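Local coordinates for protein uncharacterized ACR, COG1565 superfamily (Burkholderia thailandensis, PDB 4F3N) that is of unknown function but has a methyltransferase fold that binds S-adenosyl-L-homocysteine, and may transfer methyl groups to protein arginines, at residues I76-Y81 against M220-V225; Y169-L174 against A195-L200; G359-A364 against G426-T431. One frame throughout, in Å; residues are numbered along the deposited sequence.

In the fold
The three contacts lie far apart, each pair of centres about 29 Å from one another. Interactions 2 and 3 lie at opposite edges of the same mixed seven-stranded sheet. Interaction 2 pairs edge strand 197-200 with strand 168-172. In interaction 3 the C-terminal tail packs on the opposite edge strand, 356-362. Interaction 1 belongs to a separate antiparallel sheet, where helix 78-87 meets the start of strand 223-228. Along the chain, interaction 2 falls between the two segments of interaction 1, and interaction 3 follows both. The N-terminal part of the chain is thus tied to the antiparallel sheet, and the tail to the methyltransferase core.

Interaction 1 of 3, residues I76-Y81 against M220-V225; sequences IPFSRY and MPVRLV
The first torsions of Phe-78 and Leu-224 turn the two side chains toward each other. In Phe-78, CG lies opposite the backbone nitrogen (chi1 -171°). The Leu-224 CG is anti to its carbonyl carbon (chi1 -60°). This sets Leu-224 CD1 over one face of the ring in a CH-pi contact, 3.8 Å from the Phe-78 ring centroid. The methyl is offset toward the rim and comes nearest to the ring at Phe-78 CG. Val-222 O approaches the same ring at its edge, 3.6 Å from Phe-78 CD1. The contact joins the first turn of helix 78-87 to the start of strand 223-228, a member of the five-stranded antiparallel sheet. Pro-77 holds the N-cap position of that helix. One water bridges the two backbones. It accepts from Phe-78 N at 2.9 Å. It also accepts from Leu-224 N. In the conformer given here, one of two modelled, the Arg-223 side chain bends and lies beside Pro-77. One guanidinium face then lies against the proline ring, with Pro-77 CB over the centre of the group, 3.7 Å from Arg-223 CZ. Arg-223 NE makes a salt bridge with Glu-234 of the neighbouring strand. In the same conformer Ser-79 OG packs 3.3 Å from Arg-223 CG. Before the strand, Pro-221 CB rests against the backbone carbonyl of Ser-79, 3.5 Å from Ser-79 O.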
loop_
_atom_site.group_PDB
_atom_site.type_symbol
_atom_site.label_atom_id
_atom_site.label_comp_id
_atom_site.label_asym_id
_atom_site.label_seq_id
_atom_site.Cartn_x
_atom_site.Cartn_y
_atom_site.Cartn_z
ATOM N N ILE A 76 17.581 -12.853 12.042
ATOM C CA ILE A 76 16.917 -12.818 10.744
ATOM C C ILE A 76 16.697 -11.368 10.296
ATOM O O ILE A 76 16.587 -10.442 11.136
ATOM C CB ILE A 76 15.562 -13.549 10.768
ATOM C CG1 ILE A 76 14.591 -12.898 11.773
ATOM C CG2 ILE A 76 15.799 -14.997 11.104
ATOM C CD1 ILE A 76 13.157 -13.431 11.696
ATOM N N PRO A 77 16.660 -11.146 8.981
ATOM C CA PRO A 77 16.343 -9.770 8.572
ATOM C C PRO A 77 14.916 -9.344 8.999
ATOM O O PRO A 77 14.049 -10.191 9.203
ATOM C CB PRO A 77 16.509 -9.800 7.049
ATOM C CG PRO A 77 16.440 -11.217 6.662
ATOM C CD PRO A 77 16.792 -12.074 7.832
ATOM N N PHE A 78 14.678 -8.038 9.127
ATOM C CA PHE A 78 13.369 -7.570 9.547
ATOM C C PHE A 78 12.291 -7.935 8.530
ATOM O O PHE A 78 11.126 -8.182 8.902
ATOM C CB PHE A 78 13.368 -6.070 9.794
ATOM C CG PHE A 78 12.105 -5.590 10.418
ATOM C CD1 PHE A 78 11.174 -4.903 9.667
ATOM C CD2 PHE A 78 11.799 -5.900 11.759
ATOM C CE1 PHE A 78 9.986 -4.490 10.227
ATOM C CE2 PHE A 78 10.587 -5.516 12.294
ATOM C CZ PHE A 78 9.681 -4.822 11.517
ATOM N N SER A 79 12.677 -7.982 7.264
ATOM C CA SER A 79 11.719 -8.357 6.180
ATOM C C SER A 79 11.080 -9.718 6.474
ATOM O O SER A 79 9.894 -9.947 6.214
ATOM C CB SER A 79 12.415 -8.376 4.818
ATOM O OG SER A 79 13.663 -9.107 4.866
ATOM N N ARG A 80 11.898 -10.629 6.977
ATOM C CA ARG A 80 11.436 -12.006 7.211
ATOM C C ARG A 80 10.465 -12.014 8.417
ATOM O O ARG A 80 9.426 -12.666 8.400
ATOM C CB ARG A 80 12.619 -12.911 7.456
ATOM C CG ARG A 80 12.216 -14.341 7.795
ATOM C CD ARG A 80 11.399 -15.025 6.714
ATOM N NE ARG A 80 11.155 -16.394 7.150
ATOM C CZ ARG A 80 10.340 -17.235 6.539
ATOM N NH1 ARG A 80 9.678 -16.878 5.429
ATOM N NH2 ARG A 80 10.167 -18.435 7.064
ATOM N N TYR A 81 10.863 -11.309 9.475
ATOM C CA TYR A 81 10.010 -11.113 10.626
ATOM C C TYR A 81 8.665 -10.531 10.208
ATOM O O TYR A 81 7.590 -11.057 10.554
ATOM C CB TYR A 81 10.710 -10.222 11.683
ATOM C CG TYR A 81 9.817 -9.921 12.845
ATOM C CD1 TYR A 81 9.731 -10.790 13.915
ATOM C CD2 TYR A 81 9.023 -8.773 12.860
ATOM C CE1 TYR A 81 8.874 -10.524 15.000
ATOM C CE2 TYR A 81 8.157 -8.525 13.892
ATOM C CZ TYR A 81 8.053 -9.405 14.940
ATOM O OH TYR A 81 7.175 -9.135 15.983
ATOM N N MET A 220 4.002 -4.246 2.317
ATOM C CA MET A 220 4.993 -5.211 1.833
ATOM C C MET A 220 6.263 -5.168 2.697
ATOM O O MET A 220 6.655 -4.109 3.197
ATOM C CB MET A 220 5.268 -4.978 0.379
ATOM C CG MET A 220 3.995 -5.230 -0.413
ATOM S SD MET A 220 4.164 -5.064 -2.168
ATOM C CE MET A 220 2.492 -5.364 -2.727
ATOM N N PRO A 221 6.863 -6.339 2.936
ATOM C CA PRO A 221 7.950 -6.378 3.906
ATOM C C PRO A 221 9.065 -5.410 3.580
ATOM O O PRO A 221 9.449 -5.256 2.413
ATOM C CB PRO A 221 8.441 -7.835 3.785
ATOM C CG PRO A 221 7.249 -8.599 3.413
ATOM C CD PRO A 221 6.432 -7.693 2.542
ATOM N N VAL A 222 9.589 -4.760 4.610
ATOM C CA VAL A 222 10.737 -3.865 4.446
ATOM C C VAL A 222 11.930 -4.430 5.211
ATOM O O VAL A 222 11.748 -5.216 6.150
ATOM C CB VAL A 222 10.458 -2.432 4.934
ATOM C CG1 VAL A 222 9.325 -1.794 4.110
ATOM C CG2 VAL A 222 10.125 -2.372 6.457
ATOM N N ARG A 223 13.136 -4.057 4.782
ATOM C CA ARG A 223 14.317 -4.312 5.600
ATOM C C ARG A 223 14.636 -3.007 6.330
ATOM O O ARG A 223 14.269 -1.927 5.884
ATOM C CB ARG A 223 15.461 -4.847 4.734
ATOM C CG ARG A 223 15.240 -6.302 4.345
ATOM C CD ARG A 223 16.162 -6.817 3.233
ATOM N NE ARG A 223 17.327 -7.509 3.746
ATOM C CZ ARG A 223 17.568 -8.825 3.636
ATOM N NH1 ARG A 223 16.727 -9.643 3.007
ATOM N NH2 ARG A 223 18.676 -9.335 4.148
ATOM N N LEU A 224 15.292 -3.106 7.467
ATOM C CA LEU A 224 15.722 -1.942 8.194
ATOM C C LEU A 224 17.228 -1.795 8.083
ATOM O O LEU A 224 17.990 -2.771 8.105
ATOM C CB LEU A 224 15.312 -2.075 9.649
ATOM C CG LEU A 224 13.793 -2.209 9.893
ATOM C CD1 LEU A 224 13.432 -2.457 11.355
ATOM C CD2 LEU A 224 13.083 -0.948 9.415
ATOM N N VAL A 225 17.668 -0.555 7.975
ATOM C CA VAL A 225 19.093 -0.295 7.849
ATOM C C VAL A 225 19.468 0.794 8.831
ATOM O O VAL A 225 18.663 1.700 9.094
ATOM C CB VAL A 225 19.467 0.090 6.409
ATOM C CG1 VAL A 225 19.195 -1.084 5.463
ATOM C CG2 VAL A 225 18.748 1.379 5.915
HETATM O O HOH W 1 16.330 -5.947 8.027
#

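Interaction 2 of 3, residues Y169-L174 against A195-L200; sequences YAIVDL and ARVRWL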
loop_
_atom_site.group_PDB
_atom_site.type_symbol
_atom_site.label_atom_id
_atom_site.label_comp_id
_atom_site.label_asym_id
_atom_site.label_seq_id
_atom_site.Cartn_x
_atom_site.Cartn_y
_atom_site.Cartn_z
ATOM N N TYR A 169 -13.577 -7.693 -13.349
ATOM C CA TYR A 169 -12.864 -6.978 -12.275
ATOM C C TYR A 169 -12.172 -8.090 -11.532
ATOM O O TYR A 169 -12.847 -8.893 -10.876
ATOM C CB TYR A 169 -13.879 -6.252 -11.357
ATOM C CG TYR A 169 -13.220 -5.289 -10.370
ATOM C CD1 TYR A 169 -12.475 -5.776 -9.289
ATOM C CD2 TYR A 169 -13.309 -3.896 -10.557
ATOM C CE1 TYR A 169 -11.847 -4.900 -8.408
ATOM C CE2 TYR A 169 -12.704 -3.044 -9.697
ATOM C CZ TYR A 169 -12.003 -3.545 -8.602
ATOM O OH TYR A 169 -11.352 -2.646 -7.752
ATOM N N ALA A 170 -10.854 -8.195 -11.690
ATOM C CA ALA A 170 -10.047 -9.248 -11.084
ATOM C C ALA A 170 -9.522 -8.782 -9.745
ATOM O O ALA A 170 -9.038 -7.638 -9.616
ATOM C CB ALA A 170 -8.882 -9.662 -11.984
ATOM N N ILE A 171 -9.661 -9.618 -8.731
ATOM C CA ILE A 171 -9.015 -9.333 -7.411
ATOM C C ILE A 171 -7.914 -10.352 -7.144
ATOM O O ILE A 171 -8.151 -11.543 -7.198
ATOM C CB ILE A 171 -10.009 -9.313 -6.227
ATOM C CG1 ILE A 171 -11.027 -8.188 -6.401
ATOM C CG2 ILE A 171 -9.244 -9.238 -4.903
ATOM C CD1 ILE A 171 -12.217 -8.187 -5.430
ATOM N N VAL A 172 -6.698 -9.888 -6.860
ATOM C CA VAL A 172 -5.603 -10.770 -6.492
ATOM C C VAL A 172 -5.529 -10.921 -4.991
ATOM O O VAL A 172 -5.200 -9.968 -4.290
ATOM C CB VAL A 172 -4.207 -10.300 -6.998
ATOM C CG1 VAL A 172 -3.140 -11.332 -6.643
ATOM C CG2 VAL A 172 -4.235 -10.052 -8.491
ATOM N N ASP A 173 -5.803 -12.137 -4.535
ATOM C CA ASP A 173 -5.890 -12.506 -3.118
ATOM C C ASP A 173 -4.949 -13.679 -2.924
ATOM O O ASP A 173 -5.360 -14.841 -2.990
ATOM C CB ASP A 173 -7.337 -12.867 -2.757
ATOM C CG ASP A 173 -7.480 -13.441 -1.360
ATOM O OD1 ASP A 173 -6.698 -13.105 -0.445
ATOM O OD2 ASP A 173 -8.398 -14.252 -1.157
ATOM N N LEU A 174 -3.674 -13.369 -2.721
ATOM C CA LEU A 174 -2.638 -14.398 -2.735
ATOM C C LEU A 174 -2.884 -15.453 -1.682
ATOM O O LEU A 174 -2.593 -16.620 -1.918
ATOM C CB LEU A 174 -1.239 -13.795 -2.459
ATOM C CG LEU A 174 -0.684 -12.750 -3.429
ATOM C CD1 LEU A 174 0.725 -12.310 -2.999
ATOM C CD2 LEU A 174 -0.694 -13.269 -4.856
ATOM N N ALA A 195 -21.206 -10.301 -10.246
ATOM C CA ALA A 195 -20.967 -11.463 -11.112
ATOM C C ALA A 195 -19.794 -11.265 -12.070
ATOM O O ALA A 195 -19.353 -12.228 -12.671
ATOM C CB ALA A 195 -22.231 -11.787 -11.887
ATOM N N ARG A 196 -19.348 -10.017 -12.250
ATOM C CA ARG A 196 -18.191 -9.695 -13.082
ATOM C C ARG A 196 -16.860 -9.854 -12.352
ATOM O O ARG A 196 -15.821 -9.695 -12.968
ATOM C CB ARG A 196 -18.315 -8.256 -13.619
ATOM C CG ARG A 196 -19.436 -8.130 -14.618
ATOM C CD ARG A 196 -19.681 -6.725 -14.992
ATOM N NE ARG A 196 -20.916 -6.617 -15.746
ATOM C CZ ARG A 196 -20.997 -6.475 -17.064
ATOM N NH1 ARG A 196 -19.914 -6.444 -17.817
ATOM N NH2 ARG A 196 -22.195 -6.374 -17.637
ATOM N N VAL A 197 -16.897 -10.116 -11.047
ATOM C CA VAL A 197 -15.681 -10.188 -10.233
ATOM C C VAL A 197 -15.104 -11.598 -10.264
ATOM O O VAL A 197 -15.853 -12.594 -10.163
ATOM C CB VAL A 197 -15.949 -9.730 -8.786
ATOM C CG1 VAL A 197 -14.691 -9.818 -7.953
ATOM C CG2 VAL A 197 -16.525 -8.302 -8.770
ATOM N N ARG A 198 -13.794 -11.713 -10.452
ATOM C CA ARG A 198 -13.120 -12.992 -10.354
ATOM C C ARG A 198 -11.902 -12.814 -9.480
ATOM O O ARG A 198 -11.267 -11.727 -9.488
ATOM C CB ARG A 198 -12.715 -13.509 -11.738
ATOM C CG ARG A 198 -13.883 -13.902 -12.636
ATOM C CD ARG A 198 -14.604 -15.124 -12.107
ATOM N NE ARG A 198 -15.692 -15.531 -13.000
ATOM C CZ ARG A 198 -16.913 -15.001 -13.006
ATOM N NH1 ARG A 198 -17.248 -14.021 -12.175
ATOM N NH2 ARG A 198 -17.834 -15.469 -13.864
ATOM N N TRP A 199 -11.556 -13.845 -8.720
ATOM C CA TRP A 199 -10.401 -13.799 -7.854
ATOM C C TRP A 199 -9.260 -14.649 -8.391
ATOM O O TRP A 199 -9.470 -15.743 -8.927
ATOM C CB TRP A 199 -10.791 -14.295 -6.472
ATOM C CG TRP A 199 -11.579 -13.298 -5.662
ATOM C CD1 TRP A 199 -11.093 -12.400 -4.687
ATOM C CD2 TRP A 199 -13.025 -13.021 -5.725
ATOM N NE1 TRP A 199 -12.103 -11.649 -4.187
ATOM C CE2 TRP A 199 -13.285 -11.978 -4.745
ATOM C CE3 TRP A 199 -14.088 -13.554 -6.445
ATOM C CZ2 TRP A 199 -14.554 -11.490 -4.513
ATOM C CZ3 TRP A 199 -15.368 -13.040 -6.225
ATOM C CH2 TRP A 199 -15.586 -12.019 -5.273
ATOM N N LEU A 200 -8.054 -14.111 -8.252
ATOM C CA LEU A 200 -6.829 -14.743 -8.717
ATOM C C LEU A 200 -5.918 -15.086 -7.556
ATOM O O LEU A 200 -5.860 -14.339 -6.590
ATOM C CB LEU A 200 -6.088 -13.772 -9.623
ATOM C CG LEU A 200 -6.809 -13.229 -10.839
ATOM C CD1 LEU A 200 -5.906 -12.229 -11.530
ATOM C CD2 LEU A 200 -7.222 -14.352 -11.795
#
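Ile-171 and Trp-199 lie side by side on neighbouring parallel strands, their side chains pointing the same way. The strands belong to a beta-alpha-beta unit of the methyltransferase core: strand 168-172, helix 179-189, then edge strand 197-200. Their directions differ by a twist of 28°. On the face that carries Tyr-169, Ile-171, Val-197 and Trp-199, the isoleucine fills the angle between the indole and Val-197. Ile-171 CB reaches the pyrrole side of the indole, 3.6 Å from Trp-199 CD1. With CG1 anti to the carbonyl carbon (chi1 -63°), Ile-171 CD1 continues past Trp-199 NE1 and touches Val-197 CG1 at 3.9 Å. That valine methyl also lies over one face of the indole, offset toward its rim. Helix 179-189 packs on this face, and its Gln-182 accepts a hydrogen bond from Trp-199 NE1. The Tyr-169 side chain lies about 8 Å from that of Asn-214, which binds S-adenosyl-L-homocysteine in another structure of this protein. On the other face, Leu-200 CD1 sits between the alanine methyl and one valine branch, 4.0 Å from Ala-170 CB and 4.1 Å from Val-172 CG2. Five backbone hydrogen bonds, from Tyr-169 N to Arg-196 O through to Asp-173 N and Leu-200 O, close the strands. Asp-173 then forms a salt bridge with Arg-179. Its CB still meets the indole edge, 4.2 Å from Trp-199 CD1.

Interaction 3 of 3, residues G359-A364 against G426-T431; sequences GYTSQA and GDRSHT. With SO4 (sulfate ion), chain C.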
loop_
_atom_site.group_PDB
_atom_site.type_symbol
_atom_site.label_atom_id
_atom_site.label_comp_id
_atom_site.label_asym_id
_atom_site.label_seq_id
_atom_site.Cartn_x
_atom_site.Cartn_y
_atom_site.Cartn_z
ATOM N N GLY A 359 1.972 9.561 -14.280
ATOM C CA GLY A 359 1.955 10.723 -13.413
ATOM C C GLY A 359 2.377 10.394 -12.002
ATOM O O GLY A 359 2.456 9.222 -11.647
ATOM N N TYR A 360 2.596 11.441 -11.209
ATOM C CA TYR A 360 2.934 11.383 -9.771
ATOM C C TYR A 360 2.502 12.710 -9.140
ATOM O O TYR A 360 2.973 13.762 -9.555
ATOM C CB TYR A 360 4.432 11.115 -9.521
ATOM C CG TYR A 360 4.791 11.353 -8.119
ATOM C CD1 TYR A 360 4.398 10.465 -7.140
ATOM C CD2 TYR A 360 5.409 12.513 -7.732
ATOM C CE1 TYR A 360 4.648 10.718 -5.813
ATOM C CE2 TYR A 360 5.666 12.769 -6.412
ATOM C CZ TYR A 360 5.284 11.864 -5.455
ATOM O OH TYR A 360 5.490 12.095 -4.124
ATOM N N THR A 361 1.590 12.660 -8.177
ATOM C CA THR A 361 1.161 13.867 -7.507
ATOM C C THR A 361 0.556 13.510 -6.167
ATOM O O THR A 361 0.498 12.319 -5.807
ATOM C CB THR A 361 0.207 14.705 -8.390
ATOM O OG1 THR A 361 0.096 16.025 -7.827
ATOM C CG2 THR A 361 -1.147 14.020 -8.502
ATOM N N SER A 362 0.140 14.506 -5.398
ATOM C CA SER A 362 -0.464 14.236 -4.098
ATOM C C SER A 362 -1.894 13.739 -4.301
ATOM O O SER A 362 -2.538 13.992 -5.312
ATOM C CB SER A 362 -0.422 15.454 -3.197
ATOM O OG SER A 362 -1.402 16.396 -3.560
ATOM N N GLN A 363 -2.395 12.949 -3.359
ATOM C CA GLN A 363 -3.805 12.545 -3.433
ATOM C C GLN A 363 -4.735 13.740 -3.559
ATOM O O GLN A 363 -5.709 13.688 -4.291
ATOM C CB GLN A 363 -4.184 11.764 -2.155
ATOM C CG GLN A 363 -5.653 11.390 -2.118
ATOM C CD GLN A 363 -5.941 10.322 -1.088
ATOM O OE1 GLN A 363 -5.613 9.161 -1.294
ATOM N NE2 GLN A 363 -6.571 10.711 0.038
ATOM N N ALA A 364 -4.465 14.817 -2.831
ATOM C CA ALA A 364 -5.310 16.022 -2.964
ATOM C C ALA A 364 -5.380 16.522 -4.401
ATOM O O ALA A 364 -6.460 16.749 -4.950
ATOM C CB ALA A 364 -4.829 17.156 -2.068
ATOM N N GLY A 426 -0.373 20.333 -11.767
ATOM C CA GLY A 426 0.340 20.128 -10.510
ATOM C C GLY A 426 1.056 18.801 -10.439
ATOM O O GLY A 426 1.274 18.274 -9.338
ATOM N N ASP A 427 1.365 18.201 -11.592
ATOM C CA ASP A 427 2.160 16.954 -11.565
ATOM C C ASP A 427 3.556 17.182 -10.940
ATOM O O ASP A 427 4.174 18.244 -11.112
ATOM C CB ASP A 427 2.237 16.352 -12.947
ATOM C CG ASP A 427 2.883 15.002 -12.943
ATOM O OD1 ASP A 427 2.153 13.991 -12.828
ATOM O OD2 ASP A 427 4.104 14.984 -13.032
ATOM N N ARG A 428 4.034 16.196 -10.170
ATOM C CA ARG A 428 5.263 16.318 -9.415
ATOM C C ARG A 428 6.382 15.369 -9.877
ATOM O O ARG A 428 7.325 15.174 -9.139
ATOM C CB ARG A 428 5.010 16.054 -7.950
ATOM C CG ARG A 428 3.971 16.946 -7.330
ATOM C CD ARG A 428 3.836 16.626 -5.878
ATOM N NE ARG A 428 2.877 17.505 -5.214
ATOM C CZ ARG A 428 2.666 17.508 -3.895
ATOM N NH1 ARG A 428 3.234 16.625 -3.119
ATOM N NH2 ARG A 428 1.817 18.364 -3.353
ATOM N N SER A 429 6.235 14.782 -11.063
ATOM C CA SER A 429 7.132 13.732 -11.559
ATOM C C SER A 429 8.573 14.208 -11.580
ATOM O O SER A 429 9.496 13.428 -11.357
ATOM C CB SER A 429 6.724 13.245 -12.948
ATOM O OG SER A 429 5.478 12.575 -12.978
ATOM N N HIS A 430 8.759 15.509 -11.802
ATOM C CA HIS A 430 10.084 16.090 -11.899
ATOM C C HIS A 430 10.838 16.110 -10.587
ATOM O O HIS A 430 12.076 16.234 -10.590
ATOM C CB HIS A 430 9.997 17.478 -12.557
ATOM C CG HIS A 430 9.032 18.411 -11.866
ATOM N ND1 HIS A 430 7.675 18.216 -11.885
ATOM C CD2 HIS A 430 9.261 19.558 -11.082
ATOM C CE1 HIS A 430 7.083 19.205 -11.168
ATOM N NE2 HIS A 430 8.054 20.019 -10.678
ATOM N N THR A 431 10.128 15.936 -9.456
ATOM C CA THR A 431 10.723 15.842 -8.138
ATOM C C THR A 431 11.154 14.425 -7.699
ATOM O O THR A 431 11.715 14.237 -6.624
ATOM C CB THR A 431 9.768 16.438 -7.082
ATOM O OG1 THR A 431 8.659 15.547 -6.852
ATOM C CG2 THR A 431 9.226 17.809 -7.590
HETATM S S SO4 C . 1.165 22.960 -13.425
HETATM O O1 SO4 C . 2.105 22.235 -12.531
HETATM O O2 SO4 C . 1.406 24.419 -13.257
HETATM O O3 SO4 C . 1.389 22.518 -14.817
HETATM O O4 SO4 C . -0.239 22.701 -13.047
HETATM O O HOH W 2 5.707 14.744 -3.387
#
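Tyr-360 and Arg-428 cross at a slant, with the ring and guanidinium planes 68° apart. The arginine meets the tyrosine with its near end: Arg-428 CB lies 3.6 Å from Tyr-360 CD2, while Arg-428 O approaches the ring edge. From there the arginine chain runs extended toward Ser-362. One face of its guanidinium takes the Ser-362 CB, offset toward the rim and 3.7 Å from Arg-428 NH2. The same nitrogen forms a salt bridge with Glu-405. A water lying at the guanidinium edge joins Arg-428 NH1 to Tyr-360 OH. Strand 356-362 is an edge strand of the seven-stranded sheet, and the C-terminal tail runs past it and bonds to its backbone. Tyr-360 O accepts from Arg-428 N at 2.7 Å, and the donor nitrogen lies nearly in line with the C=O bond. Tyr-360 N donates to Asp-427 OD1 at 3.1 Å, from the syn side and tilted out of the carboxylate plane. The carboxylate reaches the strand because Asp-427 CG stands anti to its backbone nitrogen (chi1 -173°). Its other oxygen closes an Asx turn. Asp-427 OD2 takes the amide Ser-429 N at 2.9 Å from above the carboxylate plane, and Ser-429 OG on its syn lone pair. Thr-361 OG1 donates to Gly-426 O at 3.0 Å. A sulfate, probably from the crystallisation liquor, accepts from Gly-426 N.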